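Local coordinates for protein EDTA monooxygenase (EDTA-degrading bacterium BNC1, PDB 5DQP) that probably acts as an FMN-dependent monooxygenase of the bacterial luciferase-like family, using molecular oxygen in the breakdown of EDTA, at residues D339-E344 against R349-R354; N322-S327 against G332-M337; A81-V86 against G118-N123; G90-A95 against S416-R421; T97-P102 against Y136-A141. One frame throughout, in Å; residues are numbered along the deposited sequence.

Contact 1 (D339-E344 against R349-R354); sequences DVALDE and RQLALR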
# COMPACT_ATOMS: atom_id res chain seq x y z
N ASP A 339 -14.95 15.80 -35.03
CA ASP A 339 -16.12 16.16 -34.23
C ASP A 339 -15.82 17.35 -33.31
O ASP A 339 -16.62 18.27 -33.19
CB ASP A 339 -16.59 14.95 -33.43
CG ASP A 339 -17.96 15.14 -32.80
OD1 ASP A 339 -18.67 16.11 -33.19
OD2 ASP A 339 -18.35 14.31 -31.93
N VAL A 340 -14.65 17.33 -32.66
CA VAL A 340 -14.24 18.46 -31.82
C VAL A 340 -14.16 19.74 -32.64
O VAL A 340 -14.69 20.78 -32.25
CB VAL A 340 -12.91 18.17 -31.13
CG1 VAL A 340 -12.42 19.43 -30.42
CG2 VAL A 340 -13.07 17.05 -30.11
N ALA A 341 -13.49 19.68 -33.80
CA ALA A 341 -13.30 20.90 -34.57
C ALA A 341 -14.63 21.48 -35.03
O ALA A 341 -14.82 22.70 -35.00
CB ALA A 341 -12.39 20.63 -35.77
N LEU A 342 -15.56 20.63 -35.46
CA LEU A 342 -16.84 21.13 -35.93
C LEU A 342 -17.72 21.59 -34.78
O LEU A 342 -18.33 22.67 -34.86
CB LEU A 342 -17.56 20.07 -36.76
CG LEU A 342 -16.83 19.73 -38.06
CD1 LEU A 342 -17.57 18.61 -38.75
CD2 LEU A 342 -16.68 20.96 -38.99
N ASP A 343 -17.81 20.80 -33.70
CA ASP A 343 -18.68 21.17 -32.59
C ASP A 343 -18.27 22.50 -31.97
O ASP A 343 -19.13 23.28 -31.55
CB ASP A 343 -18.69 20.11 -31.48
CG ASP A 343 -19.65 20.51 -30.32
OD1 ASP A 343 -20.84 20.79 -30.60
OD2 ASP A 343 -19.24 20.58 -29.13
N GLU A 344 -16.96 22.74 -31.85
CA GLU A 344 -16.43 23.93 -31.18
C GLU A 344 -16.03 25.03 -32.16
O GLU A 344 -15.60 26.11 -31.73
CB GLU A 344 -15.26 23.53 -30.25
CG GLU A 344 -15.73 22.64 -29.09
CD GLU A 344 -14.62 22.07 -28.16
OE1 GLU A 344 -14.88 21.02 -27.52
OE2 GLU A 344 -13.51 22.66 -28.04
N ARG A 349 -5.15 25.51 -35.99
CA ARG A 349 -4.23 25.91 -34.93
C ARG A 349 -4.86 25.72 -33.57
O ARG A 349 -4.18 25.32 -32.61
CB ARG A 349 -3.82 27.38 -35.12
CG ARG A 349 -2.65 27.81 -34.24
CD ARG A 349 -2.61 29.32 -34.00
NE ARG A 349 -2.33 30.09 -35.22
CZ ARG A 349 -1.17 30.08 -35.87
NH1 ARG A 349 -0.17 29.32 -35.43
NH2 ARG A 349 -1.01 30.81 -36.97
N GLN A 350 -6.15 26.03 -33.44
CA GLN A 350 -6.83 25.84 -32.17
C GLN A 350 -6.98 24.35 -31.88
O GLN A 350 -6.76 23.91 -30.76
CB GLN A 350 -8.20 26.53 -32.19
CG GLN A 350 -8.12 28.05 -32.21
CD GLN A 350 -9.48 28.69 -32.42
OE1 GLN A 350 -10.31 28.17 -33.17
NE2 GLN A 350 -9.70 29.82 -31.78
N LEU A 351 -7.37 23.58 -32.89
CA LEU A 351 -7.56 22.15 -32.69
C LEU A 351 -6.28 21.46 -32.22
O LEU A 351 -6.32 20.59 -31.36
CB LEU A 351 -8.09 21.53 -33.99
CG LEU A 351 -8.30 20.02 -34.00
CD1 LEU A 351 -9.42 19.61 -33.02
CD2 LEU A 351 -8.61 19.56 -35.43
N ALA A 352 -5.12 21.85 -32.77
CA ALA A 352 -3.85 21.24 -32.38
C ALA A 352 -3.60 21.32 -30.88
O ALA A 352 -3.02 20.40 -30.29
CB ALA A 352 -2.68 21.93 -33.10
N LEU A 353 -3.99 22.43 -30.27
CA LEU A 353 -3.82 22.63 -28.83
C LEU A 353 -4.93 21.94 -28.05
O LEU A 353 -4.67 21.20 -27.10
CB LEU A 353 -3.79 24.14 -28.54
CG LEU A 353 -3.46 24.56 -27.11
CD1 LEU A 353 -2.06 24.11 -26.77
CD2 LEU A 353 -3.62 26.07 -26.91
N ARG A 354 -6.19 22.13 -28.48
CA ARG A 354 -7.36 21.62 -27.77
C ARG A 354 -7.31 20.11 -27.59
O ARG A 354 -7.87 19.59 -26.61
CB ARG A 354 -8.62 22.05 -28.53
CG ARG A 354 -9.85 21.20 -28.31
CD ARG A 354 -10.43 21.36 -26.89
NE ARG A 354 -11.75 20.73 -26.80
CZ ARG A 354 -11.93 19.45 -26.48
NH1 ARG A 354 -10.87 18.68 -26.19
NH2 ARG A 354 -13.15 18.93 -26.42
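Glu344 and Arg354 meet in a two-pronged salt bridge that shows how one ion pair can tie a pair of steeply inclined helices together. The arginine offers its side rather than its end: NE reaches Glu344 OE2 at 2.9 Å while NH2 reaches Glu344 OE1 at 2.9 Å, each oxygen being met on its syn side. Carboxylate and guanidinium are nearly coplanar, 27° apart, so the two bonds together hold both groups against rotation. A bend at the second torsion (chi2 69°) turns the arginine chain across the path of the extended glutamate, and the two side chains cross at about a right angle. Val340 covers one face of the guanidinium toward its rim, with CG1 also 3.8 Å from Arg354 CG. Beside this polar clasp lies an apolar patch. Leu351 spreads its two methyls over the other helix, CD1 standing 4.0 Å from Val340 CG1 and CD2 3.9 Å from Ala341 CB. Both charged groups have further partners: Arg354 NH2 also donates to Gly235 O and NH1 to Leu234 O, while Glu344 OE2 has a second cation in Arg368. The segment axes approach to 10.2 Å at 119°; around them helix 292-303 packs on Leu351, helix 362-374 brings Arg368 and Trp372 beside Arg354, and the loop after strand 229-233 supplies the two carbonyls.

Contact 2 (N322-S327 against G332-M337); sequences NLPKES and GILKSM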
# COMPACT_ATOMS: atom_id res chain seq x y z
N ASN A 322 -10.11 15.29 -45.18
CA ASN A 322 -10.03 14.10 -46.03
C ASN A 322 -9.31 13.03 -45.22
O ASN A 322 -8.09 12.85 -45.32
CB ASN A 322 -9.34 14.41 -47.36
CG ASN A 322 -9.99 15.56 -48.11
OD1 ASN A 322 -10.99 15.37 -48.82
ND2 ASN A 322 -9.45 16.76 -47.94
N LEU A 323 -10.05 12.33 -44.37
CA LEU A 323 -9.42 11.40 -43.45
C LEU A 323 -8.87 10.22 -44.22
O LEU A 323 -9.60 9.59 -44.99
CB LEU A 323 -10.40 10.92 -42.38
CG LEU A 323 -10.92 11.96 -41.37
CD1 LEU A 323 -11.69 11.26 -40.25
CD2 LEU A 323 -9.79 12.82 -40.82
N PRO A 324 -7.60 9.87 -44.04
CA PRO A 324 -7.06 8.70 -44.73
C PRO A 324 -7.82 7.44 -44.36
O PRO A 324 -8.20 7.24 -43.20
CB PRO A 324 -5.60 8.65 -44.26
CG PRO A 324 -5.56 9.47 -43.00
CD PRO A 324 -6.61 10.53 -43.17
N LYS A 325 -8.07 6.60 -45.37
CA LYS A 325 -8.76 5.33 -45.16
C LYS A 325 -8.07 4.52 -44.07
O LYS A 325 -8.69 4.15 -43.06
CB LYS A 325 -8.79 4.53 -46.47
N GLU A 326 -6.79 4.24 -44.26
CA GLU A 326 -5.95 3.64 -43.24
C GLU A 326 -4.75 4.53 -42.98
O GLU A 326 -4.30 5.26 -43.87
CB GLU A 326 -5.48 2.24 -43.64
CG GLU A 326 -4.70 1.53 -42.54
CD GLU A 326 -5.46 1.44 -41.22
OE1 GLU A 326 -5.40 2.41 -40.43
OE2 GLU A 326 -6.12 0.41 -40.99
N SER A 327 -4.28 4.51 -41.75
CA SER A 327 -3.19 5.34 -41.29
C SER A 327 -2.58 4.72 -40.06
O SER A 327 -3.21 3.96 -39.42
CB SER A 327 -3.71 6.75 -40.98
OG SER A 327 -3.11 7.36 -39.87
N GLY A 332 -10.60 6.16 -35.18
CA GLY A 332 -11.45 6.73 -34.15
C GLY A 332 -10.89 7.99 -33.54
O GLY A 332 -11.65 8.90 -33.17
N ILE A 333 -9.57 8.08 -33.40
CA ILE A 333 -8.96 9.32 -32.93
C ILE A 333 -9.20 10.43 -33.95
O ILE A 333 -9.64 11.53 -33.60
CB ILE A 333 -7.45 9.11 -32.69
CG1 ILE A 333 -7.18 7.86 -31.84
CG2 ILE A 333 -6.80 10.40 -32.14
CD1 ILE A 333 -8.19 7.59 -30.77
N LEU A 334 -8.93 10.15 -35.23
CA LEU A 334 -9.10 11.15 -36.28
C LEU A 334 -10.54 11.64 -36.33
O LEU A 334 -10.80 12.84 -36.42
CB LEU A 334 -8.67 10.57 -37.64
CG LEU A 334 -7.24 10.01 -37.74
CD1 LEU A 334 -6.98 9.34 -39.09
CD2 LEU A 334 -6.19 11.10 -37.45
N LYS A 335 -11.49 10.71 -36.26
CA LYS A 335 -12.88 11.13 -36.32
C LYS A 335 -13.26 11.96 -35.10
O LYS A 335 -14.07 12.90 -35.20
CB LYS A 335 -13.78 9.90 -36.45
CG LYS A 335 -15.19 10.27 -36.85
CD LYS A 335 -15.17 11.14 -38.12
CE LYS A 335 -16.35 12.12 -38.17
NZ LYS A 335 -16.33 13.04 -37.01
N SER A 336 -12.66 11.67 -33.95
CA SER A 336 -12.93 12.47 -32.76
C SER A 336 -12.45 13.90 -32.96
O SER A 336 -13.13 14.86 -32.57
CB SER A 336 -12.26 11.84 -31.54
OG SER A 336 -12.60 12.58 -30.39
N MET A 337 -11.28 14.05 -33.56
CA MET A 337 -10.74 15.37 -33.81
C MET A 337 -11.64 16.15 -34.76
O MET A 337 -11.79 17.37 -34.61
CB MET A 337 -9.34 15.26 -34.38
CG MET A 337 -8.29 14.97 -33.32
SD MET A 337 -6.67 15.09 -34.10
CE MET A 337 -6.65 13.54 -35.00
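Leu323 and Pro324 lie on Leu334 in an apolar loop-on-helix contact near the protein surface, in which the irregular chain leading into helix 331-344 folds back along the side of that helix. It belongs to the luciferase-like, TIM-barrel family region, yet lies away from the predicted flavin site, and it illustrates how a lead-in segment can meet its helix through hydrocarbon groups. No hydrogen bond passes between the two segments. Leu323 and Leu334 lie alongside one another, pointing opposite ways, and the forked end of Leu323 straddles the base of its partner, CD1 and CD2 each lying 4.1 Å from Leu334 CB. The far end of Leu334 is met by the proline, whose ring crosses it at about a right angle. Lys335 contributes only its aliphatic part: with CG anti to the backbone N (chi1 -166°) and a bend at the next bond, its CD comes 4.1 Å from Leu323 CD1. Leu323 also touches Leu303 of helix 292-303, and the neighbouring Asn322 donates through ND2 to Gly304 O. Ser327 OG is hydrogen-bonded to Thr329 N, just before the helix. At the distal end of the leucine, Leu334 CD1 rests 4.2 Å from Pro324 CG.

Contact 3 (A81-V86 against G118-N123); sequences AITGRV and GRIGWN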
# COMPACT_ATOMS: atom_id res chain seq x y z
N ALA A 81 -0.34 6.39 3.21
CA ALA A 81 0.45 7.39 3.93
C ALA A 81 -0.20 8.76 3.82
O ALA A 81 -0.34 9.47 4.83
CB ALA A 81 1.88 7.44 3.40
N ILE A 82 -0.63 9.13 2.62
CA ILE A 82 -1.35 10.40 2.45
C ILE A 82 -2.55 10.48 3.39
O ILE A 82 -2.70 11.46 4.14
CB ILE A 82 -1.81 10.57 0.99
CG1 ILE A 82 -0.61 10.66 0.04
CG2 ILE A 82 -2.71 11.82 0.90
CD1 ILE A 82 -1.03 10.81 -1.50
N THR A 83 -3.47 9.52 3.29
CA THR A 83 -4.70 9.65 4.07
C THR A 83 -4.49 9.40 5.55
O THR A 83 -5.31 9.85 6.36
CB THR A 83 -5.82 8.75 3.53
OG1 THR A 83 -5.43 7.37 3.62
CG2 THR A 83 -6.13 9.13 2.05
N GLY A 84 -3.40 8.73 5.93
CA GLY A 84 -3.03 8.72 7.34
C GLY A 84 -2.82 10.12 7.89
O GLY A 84 -3.01 10.35 9.08
N ARG A 85 -2.47 11.07 7.02
CA ARG A 85 -2.07 12.42 7.38
C ARG A 85 -3.09 13.49 7.00
O ARG A 85 -3.30 14.44 7.75
CB ARG A 85 -0.73 12.77 6.72
CG ARG A 85 -0.40 14.27 6.76
CD ARG A 85 0.55 14.61 7.91
NE ARG A 85 1.74 13.77 7.83
CZ ARG A 85 2.92 14.16 7.37
NH1 ARG A 85 3.93 13.30 7.34
NH2 ARG A 85 3.11 15.42 6.96
N VAL A 86 -3.74 13.36 5.85
CA VAL A 86 -4.67 14.36 5.34
C VAL A 86 -6.09 13.81 5.50
O VAL A 86 -6.41 12.78 4.90
CB VAL A 86 -4.37 14.69 3.87
CG1 VAL A 86 -5.25 15.82 3.37
CG2 VAL A 86 -2.86 15.03 3.70
N GLY A 118 -13.15 5.05 5.06
CA GLY A 118 -14.00 4.87 3.89
C GLY A 118 -13.69 5.80 2.74
O GLY A 118 -14.59 6.13 1.94
N ARG A 119 -12.44 6.24 2.64
CA ARG A 119 -12.07 7.26 1.67
C ARG A 119 -11.37 6.74 0.42
O ARG A 119 -10.99 7.56 -0.41
CB ARG A 119 -11.21 8.33 2.37
CG ARG A 119 -12.01 9.22 3.35
CD ARG A 119 -11.15 9.61 4.51
NE ARG A 119 -10.19 10.53 4.01
CZ ARG A 119 -8.99 10.74 4.50
NH1 ARG A 119 -8.52 10.09 5.57
NH2 ARG A 119 -8.25 11.64 3.87
N ILE A 120 -11.18 5.43 0.23
CA ILE A 120 -10.31 4.92 -0.84
C ILE A 120 -11.11 4.08 -1.84
O ILE A 120 -11.80 3.13 -1.45
CB ILE A 120 -9.15 4.07 -0.27
CG1 ILE A 120 -8.25 4.90 0.66
CG2 ILE A 120 -8.33 3.43 -1.40
CD1 ILE A 120 -7.60 6.07 0.01
N GLY A 121 -10.99 4.41 -3.13
CA GLY A 121 -11.49 3.57 -4.21
C GLY A 121 -10.36 2.89 -5.00
O GLY A 121 -9.17 3.13 -4.79
N TRP A 122 -10.77 2.05 -5.94
CA TRP A 122 -9.84 1.23 -6.71
C TRP A 122 -10.15 1.35 -8.20
O TRP A 122 -11.25 0.99 -8.63
CB TRP A 122 -9.90 -0.23 -6.26
CG TRP A 122 -9.18 -1.22 -7.12
CD1 TRP A 122 -7.96 -1.07 -7.72
CD2 TRP A 122 -9.65 -2.53 -7.50
NE1 TRP A 122 -7.64 -2.20 -8.44
CE2 TRP A 122 -8.66 -3.11 -8.32
CE3 TRP A 122 -10.80 -3.26 -7.22
CZ2 TRP A 122 -8.79 -4.38 -8.87
CZ3 TRP A 122 -10.94 -4.52 -7.76
CH2 TRP A 122 -9.95 -5.07 -8.57
N ASN A 123 -9.19 1.87 -8.96
CA ASN A 123 -9.26 1.90 -10.43
C ASN A 123 -8.74 0.55 -10.92
O ASN A 123 -7.54 0.29 -10.91
CB ASN A 123 -8.42 3.07 -10.97
CG ASN A 123 -8.30 3.04 -12.49
OD1 ASN A 123 -7.29 3.46 -13.06
ND2 ASN A 123 -9.32 2.55 -13.15
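Where Thr83 and Arg119 face each other, the last part of helix 75-85 stands beside the start of strand 120-125, with the CA atoms of these two residues 8.1 Å apart. Arg119 spans the distance with a chain bent at its second and third torsions, which brings the guanidinium over to the carbonyls of Thr83 and Val86. Its NH2 donates to Val86 O, near the guanidinium plane, although the modelled separation of 2.4 Å between Arg119 NH2 and Val86 O is too short to be taken literally. A weak bond joins Arg119 NH1 to Thr83 O at 3.3 Å. Thr83 approaches one face of the same group, its CB 3.6 Å from Arg119 NH1, and its methyl CG2 touches Ile120 CD1 at 4.0 Å. The threonine hydroxyl is turned back to its own helix, bonded to Ala79 O. Arg119 NH2 also serves Ile89 O, so one cation gathers three carbonyls of the chain that runs from Thr83 to the next strand. On the dimer side, Gly84 and Arg85 exchange hydrogen bonds with Arg85 and Gly84 of the second subunit. Such an outer helix packed beside a parallel strand of the central sheet is the layering of a beta/alpha TIM barrel, as expected for luciferase-like monooxygenases.

Contact 4 (G90-A95 against S416-R421); sequences GGIVTA and STLRER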
# COMPACT_ATOMS: atom_id res chain seq x y z
N GLY A 90 -10.95 11.96 -0.50
CA GLY A 90 -10.86 10.59 -0.94
C GLY A 90 -9.62 10.33 -1.77
O GLY A 90 -8.84 11.24 -2.11
N GLY A 91 -9.43 9.07 -2.10
CA GLY A 91 -8.32 8.67 -2.94
C GLY A 91 -8.72 7.50 -3.80
O GLY A 91 -9.49 6.65 -3.37
N ILE A 92 -8.22 7.46 -5.03
CA ILE A 92 -8.50 6.39 -5.97
C ILE A 92 -7.15 5.87 -6.42
O ILE A 92 -6.33 6.64 -6.94
CB ILE A 92 -9.31 6.89 -7.18
CG1 ILE A 92 -10.69 7.43 -6.70
CG2 ILE A 92 -9.42 5.81 -8.25
CD1 ILE A 92 -11.38 8.37 -7.72
N VAL A 93 -6.92 4.58 -6.23
CA VAL A 93 -5.64 3.96 -6.55
C VAL A 93 -5.80 2.93 -7.67
O VAL A 93 -6.79 2.19 -7.73
CB VAL A 93 -5.01 3.34 -5.28
CG1 VAL A 93 -4.82 4.44 -4.24
CG2 VAL A 93 -5.89 2.27 -4.71
N THR A 94 -4.83 2.92 -8.58
CA THR A 94 -4.81 1.97 -9.68
C THR A 94 -4.12 0.68 -9.26
O THR A 94 -3.00 0.72 -8.74
CB THR A 94 -4.08 2.58 -10.88
OG1 THR A 94 -4.78 3.74 -11.32
CG2 THR A 94 -3.98 1.57 -12.03
N ALA A 95 -4.76 -0.45 -9.54
CA ALA A 95 -4.03 -1.71 -9.48
C ALA A 95 -4.59 -2.68 -10.52
O ALA A 95 -5.78 -2.68 -10.81
CB ALA A 95 -4.08 -2.32 -8.08
N SER A 416 -18.31 11.80 5.04
CA SER A 416 -16.94 11.42 5.35
C SER A 416 -16.47 10.19 4.60
O SER A 416 -15.29 9.85 4.68
CB SER A 416 -16.78 11.22 6.87
OG SER A 416 -17.49 10.08 7.32
N THR A 417 -17.33 9.51 3.87
CA THR A 417 -16.85 8.37 3.08
C THR A 417 -16.99 8.71 1.60
O THR A 417 -17.84 9.52 1.20
CB THR A 417 -17.59 7.08 3.45
OG1 THR A 417 -18.87 7.02 2.80
CG2 THR A 417 -17.78 6.98 4.98
N LEU A 418 -16.12 8.10 0.79
CA LEU A 418 -16.15 8.33 -0.65
C LEU A 418 -17.45 7.79 -1.27
O LEU A 418 -18.11 8.48 -2.05
CB LEU A 418 -14.92 7.70 -1.31
CG LEU A 418 -14.78 7.94 -2.80
CD1 LEU A 418 -14.69 9.45 -3.12
CD2 LEU A 418 -13.54 7.20 -3.32
N ARG A 419 -17.85 6.57 -0.91
CA ARG A 419 -19.10 6.04 -1.46
C ARG A 419 -20.28 6.97 -1.16
O ARG A 419 -21.12 7.22 -2.04
CB ARG A 419 -19.35 4.63 -0.93
CG ARG A 419 -20.71 4.06 -1.29
CD ARG A 419 -20.81 2.55 -1.03
NE ARG A 419 -19.76 1.79 -1.71
CZ ARG A 419 -19.75 1.50 -3.01
NH1 ARG A 419 -20.76 1.88 -3.77
NH2 ARG A 419 -18.75 0.81 -3.55
N GLU A 420 -20.35 7.54 0.05
CA GLU A 420 -21.47 8.43 0.35
C GLU A 420 -21.29 9.82 -0.26
O GLU A 420 -22.26 10.43 -0.73
CB GLU A 420 -21.66 8.54 1.87
CG GLU A 420 -22.05 7.19 2.50
CD GLU A 420 -22.01 7.16 4.03
OE1 GLU A 420 -21.04 7.70 4.61
OE2 GLU A 420 -22.93 6.57 4.65
N ARG A 421 -20.06 10.34 -0.28
CA ARG A 421 -19.80 11.61 -0.97
C ARG A 421 -20.26 11.56 -2.43
O ARG A 421 -20.86 12.52 -2.95
CB ARG A 421 -18.31 11.94 -0.88
CG ARG A 421 -17.90 13.25 -1.58
CD ARG A 421 -16.50 13.66 -1.18
NE ARG A 421 -16.31 13.63 0.27
CZ ARG A 421 -15.15 13.37 0.86
NH1 ARG A 421 -14.09 13.13 0.10
NH2 ARG A 421 -15.04 13.37 2.18
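Leu418 rests against Gly91 and Ile92, bringing a short helix near the C terminus, 418-421, onto the first residues of a parallel TIM-barrel strand, 90-96, which also carries Thr94, predicted to bind FMN. Parts of the chain more than 300 residues apart are joined here. The closest CA atoms, those of Gly90 and Leu418, are 5.8 Å apart, an approach made easier by the absence of a side chain on Gly90. In the van der Waals contacts, the first side-chain bond of Leu418 points toward the strand, and with CG anti to the backbone N (chi1 -176°) the methyl CD2 comes to 4.1 Å from Gly91 O. Among the polar groups, Arg421 presents the edge of its guanidinium to Gly90, with NH1 3.4 Å from Gly90 N, but both are donors and no bond forms between them. The arginine is instead held by carbonyls: NH1 by that of Asp51, NH2 by those of Asp88 and Glu415. Capping forms a third class. Thr417 OG1 accepts from Glu420 N at 3.2 Å, starting the helix at the N-cap position, and donates in turn to Glu420 OE1 from above the carboxylate plane. On the strand side, an apolar pair closes the contact, Ile92 CG1 lying 4.4 Å from Leu418 CD2.

Contact 5 (T97-P102 against Y136-A141); sequences TSFSLP and YGAAIA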
# COMPACT_ATOMS: atom_id res chain seq x y z
N THR A 97 -5.66 -6.11 -12.60
CA THR A 97 -6.20 -7.45 -12.42
C THR A 97 -5.32 -8.52 -13.07
O THR A 97 -5.55 -9.72 -12.87
CB THR A 97 -7.62 -7.55 -12.99
OG1 THR A 97 -7.61 -7.15 -14.37
CG2 THR A 97 -8.59 -6.66 -12.20
N SER A 98 -4.33 -8.11 -13.87
CA SER A 98 -3.52 -9.06 -14.63
C SER A 98 -2.41 -9.64 -13.77
O SER A 98 -2.09 -10.82 -13.88
CB SER A 98 -2.90 -8.38 -15.85
OG SER A 98 -3.91 -7.92 -16.71
N PHE A 99 -1.79 -8.81 -12.97
CA PHE A 99 -0.68 -9.20 -12.15
C PHE A 99 -0.89 -8.71 -10.73
O PHE A 99 -0.14 -7.94 -10.20
CB PHE A 99 0.61 -8.64 -12.73
CG PHE A 99 0.79 -8.97 -14.17
CD1 PHE A 99 1.19 -10.21 -14.55
CD2 PHE A 99 0.48 -8.06 -15.14
CE1 PHE A 99 1.31 -10.52 -15.87
CE2 PHE A 99 0.61 -8.36 -16.46
CZ PHE A 99 1.03 -9.59 -16.83
N SER A 100 -1.94 -9.21 -10.14
CA SER A 100 -2.20 -9.10 -8.72
C SER A 100 -2.80 -10.43 -8.26
O SER A 100 -3.44 -11.14 -9.04
CB SER A 100 -3.14 -7.93 -8.40
OG SER A 100 -2.56 -6.67 -8.71
N LEU A 101 -2.55 -10.77 -7.01
CA LEU A 101 -3.29 -11.86 -6.37
C LEU A 101 -4.59 -11.32 -5.79
O LEU A 101 -4.56 -10.36 -5.01
CB LEU A 101 -2.44 -12.50 -5.29
CG LEU A 101 -1.12 -13.00 -5.89
CD1 LEU A 101 -0.13 -13.39 -4.82
CD2 LEU A 101 -1.41 -14.21 -6.84
N PRO A 102 -5.75 -11.90 -6.14
CA PRO A 102 -7.04 -11.33 -5.68
C PRO A 102 -7.19 -11.22 -4.18
O PRO A 102 -7.86 -10.30 -3.68
CB PRO A 102 -8.09 -12.32 -6.24
CG PRO A 102 -7.38 -13.20 -7.18
CD PRO A 102 -5.92 -13.16 -6.87
N TYR A 136 6.65 -9.91 -14.00
CA TYR A 136 5.95 -11.03 -13.38
C TYR A 136 6.17 -12.33 -14.14
O TYR A 136 5.40 -13.27 -13.97
CB TYR A 136 4.46 -10.72 -13.27
CG TYR A 136 4.26 -9.54 -12.35
CD1 TYR A 136 4.15 -9.72 -10.99
CD2 TYR A 136 4.25 -8.24 -12.84
CE1 TYR A 136 4.00 -8.67 -10.14
CE2 TYR A 136 4.11 -7.14 -11.99
CZ TYR A 136 3.98 -7.37 -10.63
OH TYR A 136 3.83 -6.35 -9.75
N GLY A 137 7.20 -12.39 -14.98
CA GLY A 137 7.53 -13.63 -15.64
C GLY A 137 6.51 -14.09 -16.66
O GLY A 137 6.38 -15.29 -16.89
N ALA A 138 5.79 -13.16 -17.30
CA ALA A 138 4.72 -13.55 -18.21
C ALA A 138 4.76 -12.71 -19.48
O ALA A 138 5.58 -11.80 -19.65
CB ALA A 138 3.35 -13.43 -17.53
N ALA A 139 3.87 -13.05 -20.40
CA ALA A 139 3.64 -12.22 -21.56
C ALA A 139 2.23 -11.65 -21.47
O ALA A 139 1.42 -12.05 -20.62
CB ALA A 139 3.86 -13.03 -22.85
N ILE A 140 1.95 -10.66 -22.31
CA ILE A 140 0.63 -10.07 -22.35
C ILE A 140 -0.36 -11.09 -22.93
O ILE A 140 -0.04 -11.81 -23.88
CB ILE A 140 0.66 -8.78 -23.17
CG1 ILE A 140 1.46 -7.73 -22.40
CG2 ILE A 140 -0.75 -8.29 -23.49
CD1 ILE A 140 1.01 -7.59 -20.95
N ALA A 141 -1.54 -11.16 -22.34
CA ALA A 141 -2.61 -11.97 -22.89
C ALA A 141 -3.34 -11.20 -24.00
O ALA A 141 -3.19 -9.98 -24.15
CB ALA A 141 -3.59 -12.38 -21.79
O HOH W 1 0.82 -5.56 -10.41
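Phe99 sets its CB squarely over one face of the Tyr136 ring, a CH-pi contact with the carbon 3.7 Å from the ring centroid and 14° off the normal. The aromatic rings themselves barely overlap: their planes are close to parallel, 16° apart, but slid so far that the centroids stand 5.2 Å from each other. Sliding in this way lets the phenylalanine ring run on past the tyrosine, where its CD1 comes to 3.5 Å from Tyr136 CB. Beyond, Ala138 CB touches the edge of the phenylalanine ring, 3.9 Å from Phe99 CE1. In both aromatic residues CG is anti to the carbonyl carbon, which lays the two side chains against each other.

A water links the backbone carbonyl of Phe99 to the tyrosine hydroxyl, donating to Phe99 O at 2.6 Å and lying 3.2 Å from Tyr136 OH. That hydroxyl is also hydrogen-bonded to Thr104 OG1 of the second subunit, and Leu101 of the second subunit packs on the tyrosine. Farther out, Val132 and Ala133 of helix 130-135 support Phe99, while Pro59 lies against Tyr136, whose side chain is about 7 Å from that of Asp57, a predicted FMN ligand. The contact thus joins two loops, one after strand 90-96 and one after helix 130-135. Its chemistry is divided: the CH-pi contact sets CB, not the phenylalanine ring, over the tyrosine face, while the water and the intersubunit hydroxyl bond hold the phenol end, so the tyrosine joins the loop pair to the second subunit.

In the fold
The five contacts fall into two groups. Contacts 3 and 4, with centres about 7 Å apart, share the parallel barrel sheet, where strands 90-96 and 120-125 are neighbours. Contact 5 follows strand 90-96, its centre about 25 Å from both of theirs, and with contact 3 reaches the second subunit. Along the chain contact 3 crosses contacts 4 and 5, and the long loop closed by contact 4 encloses contacts 5, 2 and 1. Contact 2 closes before contact 1 opens; both use helix 331-344, their centres about 14 Å apart, and they touch through Leu351 and Met337. Contacts 3, 4 and 5 are thus interwoven around barrel strands, while contacts 1 and 2, centres over 30 Å away, form a peripheral helical pair.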